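Local coordinates for protein poly-beta-hydroxybuterate polymerase (Cupriavidus necator, PDB 5T6O) that forms the catalytic domain of a class I polyhydroxybutyrate synthase, an acyltransferase that probably polymerises hydroxybutyryl units taken from coenzyme A thioesters, at residues V62-E67 with D350-L355; D91-A96 with L256-V261; A104-G109 with A372-I377. The protein carries 1 engineered substitution. All blocks are in the same frame, centred on the assembly; numbering follows the deposited sequence.

The three contacts sit at separate places around an alpha/beta hydrolase fold whose large mixed sheet lies between helices. Contacts 1 and 2 are on opposite sides of the chain's centre, with their own centres about 29 Å apart; contact 3 lies about 22 Å from the first and about 23 Å from the second, centre to centre. Contacts 2 and 3 share helix 89-108, one near its start and one at its end. Along the chain, contact 2 is nested inside the loop closed by contact 1, whereas contact 3 crosses both. Residues from the C-terminal part, 350-355 and 372-377, are thereby tied back to helices from the early part of the domain.

Contact 1 of 3, residues V62-E67 with D350-L355; sequences VRHVVE and DWTAWL
Val65 and His64 of helix 61-67 meet Trp351 and Thr352 of helix 348-358 as neighbouring helices of the alpha/beta hydrolase fold, the CA atoms of Val65 and Thr352 lying 7.4 Å apart. Helix 61-67 connects the adjacent parallel strands 40-43 and 72-77, so it is the helix of a beta-alpha-beta crossover.

The apolar part is carried by one methyl group and one end of an indole. Val65 CG2 lies 3.5 Å from Trp351 CZ3 and 3.7 Å from Trp351 CH2, touching the outer rim of the six-membered ring from an oblique direction; the two side chains cross at about a right angle. Trp351 has CG anti to its backbone N (chi1 172°), which carries the far end of the six-membered ring toward helix 61-67. Leu355 CB lies over the rim of one indole face, 4.2 Å above the plane of the Trp351 ring, while Trp351 NE1 is hydrogen-bonded to Thr144 OG1.

The polar part runs through water. His64 NE2 is 2.6 Å from a water that sits at the ring edge, in its plane, and the same water lies 2.9 Å from Thr352 OG1. Beside this bridge, Thr352 CG2 approaches the imidazole edge, 4.1 Å from His64 CD2. The hydroxyl also makes weak hydrogen bonds to the carbonyls of Trp348 and Pro349, and the ring of Trp348 meets that of His64.

The chemistry is thus divided: an apolar junction in which Val65 and Trp351 both touch Leu40 of strand 40-43, and a polar bridge in which one water links the His64 and Thr352 side chains, which make no direct hydrogen bond.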
ATOM      1  N   VAL A  62     -20.666 -26.339 -10.910  1.00 23.26           N
ATOM      2  CA  VAL A  62     -20.955 -27.768 -11.007  1.00 22.92           C
ATOM      3  C   VAL A  62     -21.631 -28.082 -12.333  1.00 26.12           C
ATOM      4  O   VAL A  62     -21.185 -28.961 -13.082  1.00 24.68           O
ATOM      5  CB  VAL A  62     -21.818 -28.239  -9.822  1.00 22.82           C
ATOM      6  CG1 VAL A  62     -22.321 -29.633 -10.092  1.00 26.68           C
ATOM      7  CG2 VAL A  62     -21.000 -28.211  -8.519  1.00 20.61           C
ATOM      8  N   ARG A  63     -22.726 -27.377 -12.643  1.00 23.61           N
ATOM      9  CA  ARG A  63     -23.443 -27.689 -13.876  1.00 24.92           C
ATOM     10  C   ARG A  63     -22.548 -27.503 -15.091  1.00 29.01           C
ATOM     11  O   ARG A  63     -22.590 -28.298 -16.035  1.00 24.90           O
ATOM     12  CB  ARG A  63     -24.700 -26.832 -14.003  1.00 25.44           C
ATOM     13  CG  ARG A  63     -25.619 -27.272 -15.152  1.00 28.91           C
ATOM     14  CD  ARG A  63     -26.714 -26.244 -15.418  1.00 36.48           C
ATOM     15  NE  ARG A  63     -26.149 -24.942 -15.787  1.00 48.44           N
ATOM     16  CZ  ARG A  63     -25.857 -24.581 -17.035  1.00 50.99           C
ATOM     17  NH1 ARG A  63     -26.081 -25.421 -18.041  1.00 45.52           N
ATOM     18  NH2 ARG A  63     -25.341 -23.380 -17.283  1.00 47.95           N
ATOM     19  N   HIS A  64     -21.719 -26.459 -15.084  1.00 26.34           N
ATOM     20  CA  HIS A  64     -20.842 -26.238 -16.224  1.00 23.49           C
ATOM     21  C   HIS A  64     -19.883 -27.411 -16.426  1.00 26.23           C
ATOM     22  O   HIS A  64     -19.655 -27.846 -17.563  1.00 27.09           O
ATOM     23  CB  HIS A  64     -20.068 -24.935 -16.037  1.00 27.33           C
ATOM     24  CG  HIS A  64     -19.201 -24.591 -17.203  1.00 29.11           C
ATOM     25  ND1 HIS A  64     -19.691 -23.984 -18.338  1.00 30.77           N
ATOM     26  CD2 HIS A  64     -17.883 -24.805 -17.425  1.00 28.36           C
ATOM     27  CE1 HIS A  64     -18.707 -23.827 -19.208  1.00 32.40           C
ATOM     28  NE2 HIS A  64     -17.598 -24.313 -18.677  1.00 28.92           N
ATOM     29  N   VAL A  65     -19.308 -27.935 -15.338  1.00 23.59           N
ATOM     30  CA  VAL A  65     -18.339 -29.026 -15.470  1.00 23.01           C
ATOM     31  C   VAL A  65     -19.038 -30.308 -15.915  1.00 24.25           C
ATOM     32  O   VAL A  65     -18.519 -31.055 -16.755  1.00 26.77           O
ATOM     33  CB  VAL A  65     -17.565 -29.222 -14.153  1.00 25.84           C
ATOM     34  CG1 VAL A  65     -16.659 -30.444 -14.232  1.00 27.53           C
ATOM     35  CG2 VAL A  65     -16.737 -27.970 -13.832  1.00 25.80           C
ATOM     36  N   VAL A  66     -20.233 -30.574 -15.372  1.00 24.68           N
ATOM     37  CA  VAL A  66     -21.010 -31.733 -15.812  1.00 24.85           C
ATOM     38  C   VAL A  66     -21.319 -31.628 -17.302  1.00 30.34           C
ATOM     39  O   VAL A  66     -21.284 -32.629 -18.032  1.00 27.92           O
ATOM     40  CB  VAL A  66     -22.291 -31.871 -14.964  1.00 24.78           C
ATOM     41  CG1 VAL A  66     -23.217 -32.989 -15.507  1.00 25.48           C
ATOM     42  CG2 VAL A  66     -21.923 -32.150 -13.499  1.00 21.55           C
ATOM     43  N   GLU A  67     -21.605 -30.416 -17.787  1.00 31.23           N
ATOM     44  CA  GLU A  67     -21.923 -30.264 -19.206  1.00 29.16           C
ATOM     45  C   GLU A  67     -20.687 -30.369 -20.090  1.00 29.02           C
ATOM     46  O   GLU A  67     -20.821 -30.620 -21.292  1.00 29.19           O
ATOM     47  CB  GLU A  67     -22.638 -28.933 -19.456  1.00 28.16           C
ATOM     48  CG  GLU A  67     -24.063 -28.910 -18.938  1.00 32.33           C
ATOM     49  CD  GLU A  67     -24.868 -27.744 -19.479  1.00 42.36           C
ATOM     50  N   ASP A 350     -10.304 -22.120 -20.108  1.00 26.91           N
ATOM     51  CA  ASP A 350      -8.897 -22.454 -19.921  1.00 30.29           C
ATOM     52  C   ASP A 350      -8.752 -23.624 -18.964  1.00 26.86           C
ATOM     53  O   ASP A 350      -8.023 -24.590 -19.233  1.00 27.12           O
ATOM     54  CB  ASP A 350      -8.141 -21.240 -19.382  1.00 27.85           C
ATOM     55  CG  ASP A 350      -6.649 -21.496 -19.245  1.00 34.63           C
ATOM     56  OD1 ASP A 350      -6.223 -22.071 -18.217  1.00 28.59           O
ATOM     57  OD2 ASP A 350      -5.896 -21.115 -20.165  1.00 28.71           O
ATOM     58  N   TRP A 351      -9.464 -23.558 -17.843  1.00 26.23           N
ATOM     59  CA  TRP A 351      -9.391 -24.622 -16.851  1.00 26.63           C
ATOM     60  C   TRP A 351     -10.002 -25.928 -17.366  1.00 26.78           C
ATOM     61  O   TRP A 351      -9.413 -27.001 -17.187  1.00 29.96           O
ATOM     62  CB  TRP A 351     -10.075 -24.178 -15.560  1.00 24.50           C
ATOM     63  CG  TRP A 351     -10.181 -25.315 -14.596  1.00 22.58           C
ATOM     64  CD1 TRP A 351      -9.156 -26.051 -14.103  1.00 22.70           C
ATOM     65  CD2 TRP A 351     -11.383 -25.859 -14.030  1.00 23.17           C
ATOM     66  NE1 TRP A 351      -9.637 -27.034 -13.259  1.00 22.54           N
ATOM     67  CE2 TRP A 351     -11.001 -26.924 -13.186  1.00 23.15           C
ATOM     68  CE3 TRP A 351     -12.742 -25.545 -14.149  1.00 23.75           C
ATOM     69  CZ2 TRP A 351     -11.930 -27.694 -12.483  1.00 22.26           C
ATOM     70  CZ3 TRP A 351     -13.663 -26.298 -13.427  1.00 24.99           C
ATOM     71  CH2 TRP A 351     -13.255 -27.356 -12.609  1.00 22.91           C
ATOM     72  N   THR A 352     -11.193 -25.878 -17.982  1.00 25.55           N
ATOM     73  CA  THR A 352     -11.810 -27.146 -18.369  1.00 27.83           C
ATOM     74  C   THR A 352     -11.000 -27.844 -19.452  1.00 30.39           C
ATOM     75  O   THR A 352     -10.955 -29.082 -19.486  1.00 28.19           O
ATOM     76  CB  THR A 352     -13.259 -26.965 -18.841  1.00 28.35           C
ATOM     77  OG1 THR A 352     -13.295 -26.148 -20.015  1.00 27.53           O
ATOM     78  CG2 THR A 352     -14.113 -26.313 -17.746  1.00 28.02           C
ATOM     79  N   ALA A 353     -10.350 -27.076 -20.336  1.00 29.42           N
ATOM     80  CA  ALA A 353      -9.457 -27.687 -21.314  1.00 27.98           C
ATOM     81  C   ALA A 353      -8.266 -28.337 -20.623  1.00 32.00           C
ATOM     82  O   ALA A 353      -7.859 -29.444 -20.989  1.00 30.76           O
ATOM     83  CB  ALA A 353      -8.994 -26.647 -22.340  1.00 29.85           C
ATOM     84  N   TRP A 354      -7.704 -27.665 -19.617  1.00 29.99           N
ATOM     85  CA  TRP A 354      -6.646 -28.271 -18.810  1.00 29.28           C
ATOM     86  C   TRP A 354      -7.150 -29.527 -18.112  1.00 28.61           C
ATOM     87  O   TRP A 354      -6.481 -30.568 -18.127  1.00 29.68           O
ATOM     88  CB  TRP A 354      -6.121 -27.249 -17.796  1.00 28.56           C
ATOM     89  CG  TRP A 354      -5.081 -27.767 -16.804  1.00 30.91           C
ATOM     90  CD1 TRP A 354      -3.717 -27.702 -16.923  1.00 28.78           C
ATOM     91  CD2 TRP A 354      -5.344 -28.385 -15.536  1.00 26.75           C
ATOM     92  NE1 TRP A 354      -3.117 -28.265 -15.808  1.00 26.61           N
ATOM     93  CE2 TRP A 354      -4.093 -28.687 -14.946  1.00 30.75           C
ATOM     94  CE3 TRP A 354      -6.512 -28.717 -14.845  1.00 29.54           C
ATOM     95  CZ2 TRP A 354      -3.982 -29.316 -13.700  1.00 32.05           C
ATOM     96  CZ3 TRP A 354      -6.399 -29.335 -13.596  1.00 26.19           C
ATOM     97  CH2 TRP A 354      -5.140 -29.632 -13.045  1.00 27.43           C
ATOM     98  N   LEU A 355      -8.356 -29.461 -17.534  1.00 25.41           N
ATOM     99  CA  LEU A 355      -8.890 -30.611 -16.809  1.00 26.59           C
ATOM    100  C   LEU A 355      -9.154 -31.785 -17.747  1.00 29.14           C
ATOM    101  O   LEU A 355      -8.926 -32.944 -17.382  1.00 28.29           O
ATOM    102  CB  LEU A 355     -10.169 -30.219 -16.074  1.00 27.10           C
ATOM    103  CG  LEU A 355     -10.799 -31.303 -15.198  1.00 26.16           C
ATOM    104  CD1 LEU A 355      -9.931 -31.555 -13.975  1.00 24.94           C
ATOM    105  CD2 LEU A 355     -12.191 -30.871 -14.790  1.00 27.62           C
TER
HETATM  106  O   HOH W   1     -15.507 -24.325 -20.263  1.00 31.31           O

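Contact 2 of 3, residues D91-A96 with L256-V261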
ATOM      1  N   ASP A  91      -9.758 -34.518  12.526  1.00 28.10           N
ATOM      2  CA  ASP A  91     -11.002 -35.247  12.296  1.00 30.04           C
ATOM      3  C   ASP A  91     -11.530 -34.968  10.901  1.00 33.20           C
ATOM      4  O   ASP A  91     -11.959 -35.883  10.182  1.00 27.95           O
ATOM      5  CB  ASP A  91     -12.063 -34.851  13.323  1.00 28.90           C
ATOM      6  CG  ASP A  91     -11.784 -35.369  14.719  1.00 36.86           C
ATOM      7  OD1 ASP A  91     -11.008 -36.342  14.889  1.00 33.47           O
ATOM      8  OD2 ASP A  91     -12.379 -34.786  15.656  1.00 31.67           O
ATOM      9  N   TYR A  92     -11.527 -33.692  10.515  1.00 27.77           N
ATOM     10  CA  TYR A  92     -12.052 -33.296   9.214  1.00 24.67           C
ATOM     11  C   TYR A  92     -11.189 -33.840   8.090  1.00 30.31           C
ATOM     12  O   TYR A  92     -11.708 -34.226   7.040  1.00 27.72           O
ATOM     13  CB  TYR A  92     -12.144 -31.772   9.131  1.00 26.17           C
ATOM     14  CG  TYR A  92     -13.446 -31.202   9.666  1.00 25.07           C
ATOM     15  CD1 TYR A  92     -13.932 -31.565  10.913  1.00 27.22           C
ATOM     16  CD2 TYR A  92     -14.187 -30.300   8.911  1.00 28.52           C
ATOM     17  CE1 TYR A  92     -15.118 -31.041  11.402  1.00 27.37           C
ATOM     18  CE2 TYR A  92     -15.374 -29.768   9.394  1.00 29.13           C
ATOM     19  CZ  TYR A  92     -15.833 -30.139  10.631  1.00 28.12           C
ATOM     20  OH  TYR A  92     -17.018 -29.607  11.102  1.00 28.90           O
ATOM     21  N   ILE A  93      -9.869 -33.859   8.284  1.00 28.16           N
ATOM     22  CA  ILE A  93      -8.974 -34.388   7.258  1.00 27.94           C
ATOM     23  C   ILE A  93      -9.248 -35.868   7.027  1.00 28.28           C
ATOM     24  O   ILE A  93      -9.409 -36.318   5.884  1.00 29.22           O
ATOM     25  CB  ILE A  93      -7.501 -34.143   7.643  1.00 27.54           C
ATOM     26  CG1 ILE A  93      -7.201 -32.638   7.727  1.00 27.29           C
ATOM     27  CG2 ILE A  93      -6.573 -34.812   6.635  1.00 27.68           C
ATOM     28  CD1 ILE A  93      -7.407 -31.885   6.409  1.00 27.49           C
ATOM     29  N   GLU A  94      -9.319 -36.643   8.117  1.00 27.03           N
ATOM     30  CA  GLU A  94      -9.468 -38.091   8.002  1.00 30.59           C
ATOM     31  C   GLU A  94     -10.882 -38.482   7.588  1.00 27.89           C
ATOM     32  O   GLU A  94     -11.072 -39.274   6.656  1.00 29.93           O
ATOM     33  CB  GLU A  94      -9.122 -38.758   9.332  1.00 30.35           C
ATOM     34  CG  GLU A  94      -9.016 -40.260   9.219  1.00 33.59           C
ATOM     35  CD  GLU A  94      -7.741 -40.684   8.512  1.00 41.89           C
ATOM     36  OE1 GLU A  94      -6.648 -40.411   9.065  1.00 41.96           O
ATOM     37  OE2 GLU A  94      -7.830 -41.279   7.412  1.00 40.14           O
ATOM     38  N   HIS A  95     -11.887 -37.962   8.288  1.00 25.88           N
ATOM     39  CA  HIS A  95     -13.238 -38.484   8.152  1.00 35.05           C
ATOM     40  C   HIS A  95     -14.073 -37.749   7.114  1.00 32.35           C
ATOM     41  O   HIS A  95     -15.218 -38.143   6.872  1.00 28.97           O
ATOM     42  CB  HIS A  95     -13.931 -38.457   9.514  1.00 30.16           C
ATOM     43  CG  HIS A  95     -13.208 -39.241  10.558  1.00 34.20           C
ATOM     44  ND1 HIS A  95     -12.952 -40.591  10.425  1.00 31.98           N
ATOM     45  CD2 HIS A  95     -12.663 -38.865  11.738  1.00 35.81           C
ATOM     46  CE1 HIS A  95     -12.290 -41.013  11.490  1.00 34.36           C
ATOM     47  NE2 HIS A  95     -12.102 -39.987  12.300  1.00 35.67           N
ATOM     48  N   ALA A  96     -13.532 -36.702   6.490  1.00 25.38           N
ATOM     49  CA  ALA A  96     -14.258 -36.041   5.417  1.00 28.66           C
ATOM     50  C   ALA A  96     -13.411 -35.947   4.153  1.00 26.16           C
ATOM     51  O   ALA A  96     -13.803 -36.485   3.118  1.00 27.21           O
ATOM     52  CB  ALA A  96     -14.732 -34.656   5.863  1.00 25.14           C
ATOM     53  N   LEU A 256       4.238 -29.277  10.435  1.00 34.99           N
ATOM     54  CA  LEU A 256       3.006 -29.703  11.093  1.00 36.48           C
ATOM     55  C   LEU A 256       2.789 -31.205  10.946  1.00 38.44           C
ATOM     56  O   LEU A 256       3.036 -31.781   9.885  1.00 41.57           O
ATOM     57  CB  LEU A 256       1.797 -28.960  10.523  1.00 35.28           C
ATOM     58  CG  LEU A 256       1.826 -27.435  10.592  1.00 33.38           C
ATOM     59  CD1 LEU A 256       0.618 -26.839   9.869  1.00 36.92           C
ATOM     60  CD2 LEU A 256       1.881 -26.973  12.042  1.00 38.08           C
ATOM     61  N   THR A 257       2.314 -31.834  12.015  1.00 37.26           N
ATOM     62  CA  THR A 257       1.911 -33.233  11.985  1.00 35.94           C
ATOM     63  C   THR A 257       0.391 -33.300  11.994  1.00 38.55           C
ATOM     64  O   THR A 257      -0.257 -32.699  12.859  1.00 37.11           O
ATOM     65  CB  THR A 257       2.487 -34.016  13.167  1.00 39.31           C
ATOM     66  OG1 THR A 257       3.881 -34.252  12.939  1.00 49.17           O
ATOM     67  CG2 THR A 257       1.780 -35.359  13.310  1.00 37.11           C
ATOM     68  N   VAL A 258      -0.166 -34.001  11.013  1.00 32.14           N
ATOM     69  CA  VAL A 258      -1.607 -34.095  10.810  1.00 29.05           C
ATOM     70  C   VAL A 258      -1.929 -35.554  10.543  1.00 32.48           C
ATOM     71  O   VAL A 258      -1.294 -36.178   9.686  1.00 34.65           O
ATOM     72  CB  VAL A 258      -2.070 -33.209   9.634  1.00 28.56           C
ATOM     73  CG1 VAL A 258      -3.558 -33.470   9.286  1.00 30.51           C
ATOM     74  CG2 VAL A 258      -1.822 -31.731   9.950  1.00 34.61           C
ATOM     75  N   CYS A 259      -2.885 -36.102  11.296  1.00 34.92           N
ATOM     76  CA  CYS A 259      -3.317 -37.494  11.141  1.00 32.73           C
ATOM     77  C   CYS A 259      -2.133 -38.459  11.171  1.00 39.78           C
ATOM     78  O   CYS A 259      -2.083 -39.438  10.420  1.00 36.54           O
ATOM     79  CB  CYS A 259      -4.131 -37.680   9.862  1.00 40.67           C
ATOM     80  SG  CYS A 259      -5.657 -36.729   9.824  1.00 35.61           S
ATOM     81  N   GLY A 260      -1.159 -38.163  12.031  1.00 36.16           N
ATOM     82  CA  GLY A 260      -0.054 -39.059  12.290  1.00 41.49           C
ATOM     83  C   GLY A 260       1.142 -38.942  11.367  1.00 44.35           C
ATOM     84  O   GLY A 260       2.075 -39.745  11.502  1.00 43.85           O
ATOM     85  N   VAL A 261       1.159 -37.987  10.436  1.00 40.93           N
ATOM     86  CA  VAL A 261       2.294 -37.853   9.515  1.00 36.13           C
ATOM     87  C   VAL A 261       2.654 -36.389   9.352  1.00 40.13           C
ATOM     88  O   VAL A 261       1.819 -35.487   9.519  1.00 38.76           O
ATOM     89  CB  VAL A 261       1.999 -38.471   8.128  1.00 38.54           C
ATOM     90  CG1 VAL A 261       1.866 -39.989   8.229  1.00 39.61           C
ATOM     91  CG2 VAL A 261       0.752 -37.845   7.515  1.00 36.48           C
TER
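A tight beta hairpin, strands 257-258 and 261-262 joined by a type I' turn, sets its Val258 and Cys259 against Ile93 and Glu94 of helix 89-108 within the alpha/beta hydrolase domain. The turn is closed by a reciprocal backbone pair: Val258 N to Val261 O is 2.9 Å and Val261 N to Val258 O is 3.1 Å. Its first corner residue, Cys259, comes nearest the helix, with its CA 6.9 Å from that of Glu94.

Ile93 is the apolar centre and uses both branches. Its CG1 lies 4.0 Å from Val258 CG1, the two side chains crossing at about a right angle, while Ile93 CG2 is 3.8 Å from Cys259 SG. The sulfur therefore rests alongside the isoleucine branch point. Val258 in turn leans on Val131 of helix 120-134 and Trp239 of helix 234-246, which places the hairpin among three helices.

Polar anchoring comes from outside the pair. Asp90 OD2 accepts a hydrogen bond from Cys259 N, and Glu94 OE1 is salt-bridged to Arg135 NH1, which also makes a weak hydrogen bond to Cys259 O. The bend of Glu94 at chi2 (74°) brings its carboxylate toward Cys259, OE1 lying 3.8 Å from Cys259 CB.

Contact 3 of 3, residues A104-G109 with A372-I377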
ATOM      1  N   ALA A 104     -15.308 -41.570  -3.471  1.00 29.07           N
ATOM      2  CA  ALA A 104     -15.411 -41.185  -4.878  1.00 30.34           C
ATOM      3  C   ALA A 104     -14.552 -42.082  -5.764  1.00 30.84           C
ATOM      4  O   ALA A 104     -14.983 -42.510  -6.840  1.00 31.26           O
ATOM      5  CB  ALA A 104     -15.009 -39.723  -5.048  1.00 25.27           C
ATOM      6  N   ARG A 105     -13.328 -42.379  -5.326  1.00 32.52           N
ATOM      7  CA  ARG A 105     -12.458 -43.263  -6.093  1.00 31.45           C
ATOM      8  C   ARG A 105     -13.047 -44.667  -6.195  1.00 31.00           C
ATOM      9  O   ARG A 105     -12.957 -45.316  -7.243  1.00 35.56           O
ATOM     10  CB  ARG A 105     -11.075 -43.299  -5.440  1.00 30.55           C
ATOM     11  CG  ARG A 105     -10.041 -44.109  -6.176  1.00 36.75           C
ATOM     12  CD  ARG A 105      -8.679 -43.950  -5.515  1.00 42.58           C
ATOM     13  NE  ARG A 105      -7.704 -44.873  -6.081  1.00 53.44           N
ATOM     14  CZ  ARG A 105      -7.488 -46.103  -5.627  1.00 64.53           C
ATOM     15  NH1 ARG A 105      -6.580 -46.877  -6.210  1.00 67.33           N
ATOM     16  NH2 ARG A 105      -8.178 -46.560  -4.587  1.00 68.23           N
ATOM     17  N   ASP A 106     -13.667 -45.147  -5.114  1.00 31.03           N
ATOM     18  CA  ASP A 106     -14.276 -46.473  -5.138  1.00 30.96           C
ATOM     19  C   ASP A 106     -15.433 -46.528  -6.125  1.00 36.49           C
ATOM     20  O   ASP A 106     -15.538 -47.460  -6.930  1.00 34.80           O
ATOM     21  CB  ASP A 106     -14.759 -46.850  -3.740  1.00 30.78           C
ATOM     22  CG  ASP A 106     -15.242 -48.285  -3.661  1.00 56.73           C
ATOM     23  OD1 ASP A 106     -16.397 -48.562  -4.054  1.00 60.43           O
ATOM     24  OD2 ASP A 106     -14.458 -49.137  -3.199  1.00 70.34           O
ATOM     25  N   ILE A 107     -16.328 -45.541  -6.063  1.00 33.89           N
ATOM     26  CA  ILE A 107     -17.456 -45.509  -6.989  1.00 28.32           C
ATOM     27  C   ILE A 107     -16.969 -45.450  -8.427  1.00 32.34           C
ATOM     28  O   ILE A 107     -17.504 -46.134  -9.305  1.00 36.00           O
ATOM     29  CB  ILE A 107     -18.378 -44.322  -6.666  1.00 28.17           C
ATOM     30  CG1 ILE A 107     -19.113 -44.579  -5.351  1.00 27.89           C
ATOM     31  CG2 ILE A 107     -19.331 -44.065  -7.826  1.00 28.30           C
ATOM     32  CD1 ILE A 107     -19.666 -43.328  -4.725  1.00 31.19           C
ATOM     33  N   SER A 108     -15.956 -44.620  -8.696  1.00 30.66           N
ATOM     34  CA  SER A 108     -15.477 -44.457 -10.068  1.00 37.77           C
ATOM     35  C   SER A 108     -14.847 -45.731 -10.614  1.00 40.38           C
ATOM     36  O   SER A 108     -14.824 -45.930 -11.835  1.00 38.32           O
ATOM     37  CB  SER A 108     -14.462 -43.314 -10.149  1.00 34.90           C
ATOM     38  OG  SER A 108     -13.188 -43.719  -9.663  1.00 38.47           O
ATOM     39  N   GLY A 109     -14.322 -46.596  -9.748  1.00 36.20           N
ATOM     40  CA  GLY A 109     -13.571 -47.726 -10.265  1.00 39.32           C
ATOM     41  C   GLY A 109     -12.244 -47.363 -10.895  1.00 41.12           C
ATOM     42  O   GLY A 109     -11.574 -48.238 -11.445  1.00 41.05           O
ATOM     43  N   ALA A 372     -22.765 -50.703  -6.160  1.00 31.03           N
ATOM     44  CA  ALA A 372     -23.427 -51.635  -5.247  1.00 33.72           C
ATOM     45  C   ALA A 372     -23.183 -51.248  -3.796  1.00 40.90           C
ATOM     46  O   ALA A 372     -24.104 -51.289  -2.975  1.00 42.06           O
ATOM     47  CB  ALA A 372     -22.953 -53.068  -5.495  1.00 35.28           C
ATOM     48  N   ARG A 373     -21.952 -50.848  -3.469  1.00 39.74           N
ATOM     49  CA  ARG A 373     -21.626 -50.500  -2.088  1.00 41.28           C
ATOM     50  C   ARG A 373     -22.299 -49.196  -1.661  1.00 46.61           C
ATOM     51  O   ARG A 373     -22.722 -49.060  -0.506  1.00 43.74           O
ATOM     52  CB  ARG A 373     -20.108 -50.398  -1.921  1.00 39.79           C
ATOM     53  CG  ARG A 373     -19.645 -50.091  -0.493  1.00 43.24           C
ATOM     54  N   TYR A 374     -22.409 -48.225  -2.571  1.00 33.09           N
ATOM     55  CA  TYR A 374     -22.869 -46.873  -2.234  1.00 31.51           C
ATOM     56  C   TYR A 374     -24.030 -46.488  -3.150  1.00 31.82           C
ATOM     57  O   TYR A 374     -23.812 -45.836  -4.174  1.00 35.24           O
ATOM     58  CB  TYR A 374     -21.725 -45.867  -2.374  1.00 32.30           C
ATOM     59  CG  TYR A 374     -20.509 -46.143  -1.524  1.00 39.94           C
ATOM     60  CD1 TYR A 374     -20.513 -45.847  -0.163  1.00 37.49           C
ATOM     61  CD2 TYR A 374     -19.348 -46.678  -2.079  1.00 37.56           C
ATOM     62  CE1 TYR A 374     -19.406 -46.085   0.622  1.00 40.99           C
ATOM     63  CE2 TYR A 374     -18.227 -46.921  -1.294  1.00 34.84           C
ATOM     64  CZ  TYR A 374     -18.268 -46.614   0.056  1.00 41.34           C
ATOM     65  OH  TYR A 374     -17.182 -46.839   0.863  1.00 43.18           O
ATOM     66  N   ARG A 375     -25.253 -46.869  -2.800  1.00 36.53           N
ATOM     67  CA  ARG A 375     -26.382 -46.492  -3.638  1.00 35.31           C
ATOM     68  C   ARG A 375     -26.971 -45.159  -3.176  1.00 32.79           C
ATOM     69  O   ARG A 375     -26.665 -44.651  -2.093  1.00 33.77           O
ATOM     70  CB  ARG A 375     -27.453 -47.589  -3.641  1.00 40.71           C
ATOM     71  CG  ARG A 375     -27.124 -48.797  -4.529  1.00 47.40           C
ATOM     72  CD  ARG A 375     -26.803 -48.377  -5.966  1.00 43.33           C
ATOM     73  NE  ARG A 375     -26.500 -49.527  -6.821  1.00 46.94           N
ATOM     74  CZ  ARG A 375     -25.912 -49.445  -8.013  1.00 48.03           C
ATOM     75  NH1 ARG A 375     -25.545 -48.264  -8.502  1.00 41.99           N
ATOM     76  NH2 ARG A 375     -25.678 -50.546  -8.717  1.00 46.78           N
ATOM     77  N   ALA A 376     -27.812 -44.581  -4.031  1.00 27.89           N
ATOM     78  CA  ALA A 376     -28.413 -43.285  -3.735  1.00 31.16           C
ATOM     79  C   ALA A 376     -29.208 -43.330  -2.434  1.00 32.46           C
ATOM     80  O   ALA A 376     -29.940 -44.288  -2.161  1.00 31.94           O
ATOM     81  CB  ALA A 376     -29.315 -42.844  -4.895  1.00 30.48           C
ATOM     82  N   ILE A 377     -29.047 -42.282  -1.632  1.00 28.79           N
ATOM     83  CA  ILE A 377     -29.708 -42.141  -0.337  1.00 27.72           C
ATOM     84  C   ILE A 377     -30.901 -41.198  -0.424  1.00 32.09           C
ATOM     85  O   ILE A 377     -31.982 -41.500   0.077  1.00 32.77           O
ATOM     86  CB  ILE A 377     -28.684 -41.648   0.710  1.00 28.23           C
ATOM     87  CG1 ILE A 377     -27.634 -42.729   0.975  1.00 29.82           C
ATOM     88  CG2 ILE A 377     -29.386 -41.206   1.991  1.00 32.76           C
ATOM     89  CD1 ILE A 377     -26.444 -42.239   1.842  1.00 26.36           C
TER
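The last turn of helix 89-108 faces an irregular loop, with the CA atoms of Ile107 and Tyr374 7.3 Å apart, at the surface of the alpha/beta hydrolase fold. The loop leads into strand 378-379, which pairs with strand 14-19 at the border of the large sheet.

Tyr374 carries the loop side of the contact. Its CD2 lies 3.9 Å from Ile107 CG1, met obliquely, and Ile107 CD1 is 4.0 Å from Tyr374 CB, so the isoleucine chain lies against the root of the aromatic side chain. At the ring edge, and in its plane, sits Asp106 OD1, 3.7 Å from Tyr374 CE2; the carboxylate and ring planes stand 82° apart. A carboxylate oxygen facing ring C-H groups is consistent with a weak electrostatic attraction. The stronger partner of that oxygen is Asn371 ND2, and because Asn371 OD1 also accepts from Tyr374 N, one amide links the helix to the loop. Arg373 CG lies over the rim of one face, 3.6 Å above the plane of the Tyr374 ring.

Gly109 leaves the helix with a positive phi (70°). Just before it, Ser108 OG donates to Arg105 O at 2.9 Å, tilted 33° from the carbonyl plane.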